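Local coordinates for glycosyl hydrolase (Rhizobium leguminosarum bv. trifolii, PDB 5NDX), which probably hydrolyses O-glycosidic bonds as a family 39 glycosyl hydrolase, a bacterial orthologue of human alpha-L-iduronidase, at residues A[533-538]-A[602-607]. The protein carries 2 engineered substitutions. Residues are numbered along the deposited sequence; the frame is centred on the assembly and turned at random.
Sequences AAPTGL and YAVCAR. Unlike the reference sequence in segment 533-538: Ala-534 (reference Thr). Unlike the reference sequence in segment 602-607: Arg-607 (reference His). With SO4 (sulfate ion), chain H; SO4 (sulfate ion), chain G.
The ring of Pro-535 lies over the Val-604 to Ala-606 backbone, its CG 3.5 Å from Val-604 O and its CD 3.9 Å from Ala-606 N. The same CG meets Val-604 CG1 at 3.9 Å, side chain crossing side chain at a slant. Val-604 divides its branches between two partners: CG1, anti to the backbone N (chi1 -179°), serves the proline, while CG2 touches Leu-538 CD1 at 4.1 Å, a job suited to a beta-branched residue. The other methyl of Leu-538, CD2, reaches Tyr-602 CB at 4.4 Å, whereas the tyrosine ring leads away and its OH hydrogen-bonds His-593. At the opposite end a small methyl fits beneath the incoming chain, Ala-606 CB resting 3.6 Å from Ala-533 O. With an alanine at Pro-535, CG and CD would be gone, which would probably open a gap over Val-604 CG1 and let the chain entering the strand flex more. No hydrogen bond joins the segments; the strand 601-607 instead pairs with its neighbours 566-572 and 618-620. Trp-556 of strand 549-557 packs against both Pro-535 and Val-604 inside the same interface. On the other face of its strand, Cys-605 forms a disulfide with Cys-617. Apolar side chains thus join two antiparallel sheets face to face, away from the ligand pockets, in a beta-sandwich whose three- and four-stranded sheets are consistent with a fibronectin type III-like fold.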
loop_
_atom_site.group_PDB
_atom_site.type_symbol
_atom_site.label_atom_id
_atom_site.label_comp_id
_atom_site.label_asym_id
_atom_site.label_seq_id
_atom_site.Cartn_x
_atom_site.Cartn_y
_atom_site.Cartn_z
ATOM N N ALA A 533 2.508 -7.072 24.241
ATOM C CA ALA A 533 2.071 -5.789 24.697
ATOM C C ALA A 533 0.631 -5.493 24.234
ATOM O O ALA A 533 0.186 -5.850 23.132
ATOM C CB ALA A 533 3.016 -4.720 24.186
ATOM N N ALA A 534 -0.105 -4.854 25.120
ATOM C CA ALA A 534 -1.464 -4.476 24.840
ATOM C C ALA A 534 -1.526 -3.438 23.713
ATOM O O ALA A 534 -0.584 -2.675 23.500
ATOM C CB ALA A 534 -2.139 -3.974 26.106
ATOM N N PRO A 535 -2.598 -3.466 22.926
ATOM C CA PRO A 535 -2.740 -2.406 21.917
ATOM C C PRO A 535 -2.999 -1.036 22.564
ATOM O O PRO A 535 -3.374 -0.988 23.714
ATOM C CB PRO A 535 -3.977 -2.823 21.112
ATOM C CG PRO A 535 -4.457 -4.078 21.699
ATOM C CD PRO A 535 -3.728 -4.393 22.955
ATOM N N THR A 536 -2.894 0.035 21.795
ATOM C CA THR A 536 -3.078 1.385 22.289
ATOM C C THR A 536 -3.882 2.255 21.357
ATOM O O THR A 536 -3.986 1.966 20.154
ATOM C CB THR A 536 -1.732 2.081 22.530
ATOM O OG1 THR A 536 -1.044 2.300 21.296
ATOM C CG2 THR A 536 -0.841 1.249 23.461
ATOM N N GLY A 537 -4.418 3.347 21.893
ATOM C CA GLY A 537 -4.965 4.417 21.026
ATOM C C GLY A 537 -6.242 4.006 20.275
ATOM O O GLY A 537 -6.394 4.322 19.116
ATOM N N LEU A 538 -7.159 3.311 20.940
ATOM C CA LEU A 538 -8.360 2.839 20.280
ATOM C C LEU A 538 -9.290 3.982 19.970
ATOM O O LEU A 538 -9.699 4.639 20.899
ATOM C CB LEU A 538 -9.121 1.868 21.155
ATOM C CG LEU A 538 -10.464 1.354 20.618
ATOM C CD1 LEU A 538 -10.275 0.631 19.296
ATOM C CD2 LEU A 538 -11.097 0.404 21.609
ATOM N N TYR A 602 -16.319 -1.503 23.535
ATOM C CA TYR A 602 -15.359 -2.267 22.734
ATOM C C TYR A 602 -14.095 -2.515 23.535
ATOM O O TYR A 602 -13.741 -1.710 24.365
ATOM C CB TYR A 602 -15.040 -1.513 21.439
ATOM C CG TYR A 602 -16.178 -1.555 20.450
ATOM C CD1 TYR A 602 -16.496 -2.739 19.772
ATOM C CD2 TYR A 602 -16.950 -0.429 20.206
ATOM C CE1 TYR A 602 -17.546 -2.795 18.866
ATOM C CE2 TYR A 602 -17.996 -0.459 19.286
ATOM C CZ TYR A 602 -18.293 -1.648 18.643
ATOM O OH TYR A 602 -19.327 -1.667 17.783
ATOM N N ALA A 603 -13.475 -3.666 23.327
ATOM C CA ALA A 603 -12.135 -3.984 23.841
ATOM C C ALA A 603 -11.322 -4.674 22.713
ATOM O O ALA A 603 -11.899 -5.414 21.911
ATOM C CB ALA A 603 -12.220 -4.905 25.051
ATOM N N VAL A 604 -10.029 -4.366 22.613
ATOM C CA VAL A 604 -9.135 -5.018 21.675
ATOM C C VAL A 604 -8.006 -5.685 22.465
ATOM O O VAL A 604 -7.419 -5.029 23.328
ATOM C CB VAL A 604 -8.602 -4.010 20.637
ATOM C CG1 VAL A 604 -7.686 -4.711 19.665
ATOM C CG2 VAL A 604 -9.752 -3.406 19.854
ATOM N N CYS A 605 -7.755 -6.979 22.202
ATOM C CA CYS A 605 -6.688 -7.769 22.814
ATOM C C CYS A 605 -5.675 -8.142 21.751
ATOM O O CYS A 605 -6.056 -8.409 20.623
ATOM C CB CYS A 605 -7.270 -9.061 23.424
ATOM S SG CYS A 605 -8.655 -8.661 24.566
ATOM N N ALA A 606 -4.396 -8.183 22.103
ATOM C CA ALA A 606 -3.383 -8.764 21.251
ATOM C C ALA A 606 -3.174 -10.199 21.684
ATOM O O ALA A 606 -3.356 -10.507 22.869
ATOM C CB ALA A 606 -2.092 -7.981 21.295
ATOM N N ARG A 607 -2.899 -11.072 20.705
ATOM C CA ARG A 607 -2.563 -12.480 20.913
ATOM C C ARG A 607 -1.296 -12.808 20.148
ATOM O O ARG A 607 -1.172 -12.445 18.984
ATOM C CB ARG A 607 -3.662 -13.405 20.447
ATOM C CG ARG A 607 -4.754 -13.593 21.466
ATOM C CD ARG A 607 -5.457 -14.937 21.320
ATOM N NE ARG A 607 -6.605 -14.888 22.219
ATOM C CZ ARG A 607 -6.585 -15.207 23.509
ATOM N NH1 ARG A 607 -5.488 -15.691 24.080
ATOM N NH2 ARG A 607 -7.690 -15.068 24.240
HETATM S S SO4 H . 1.774 -3.829 28.085
HETATM O O1 SO4 H . 2.626 -5.044 28.059
HETATM O O2 SO4 H . 1.990 -3.121 29.370
HETATM O O3 SO4 H . 2.173 -2.946 26.964
HETATM O O4 SO4 H . 0.341 -4.191 27.988
HETATM S S SO4 G . -7.452 -15.933 27.512
HETATM O O1 SO4 G . -7.560 -17.233 28.223
HETATM O O2 SO4 G . -6.174 -15.885 26.770
HETATM O O3 SO4 G . -8.585 -15.795 26.568
HETATM O O4 SO4 G . -7.491 -14.821 28.490
#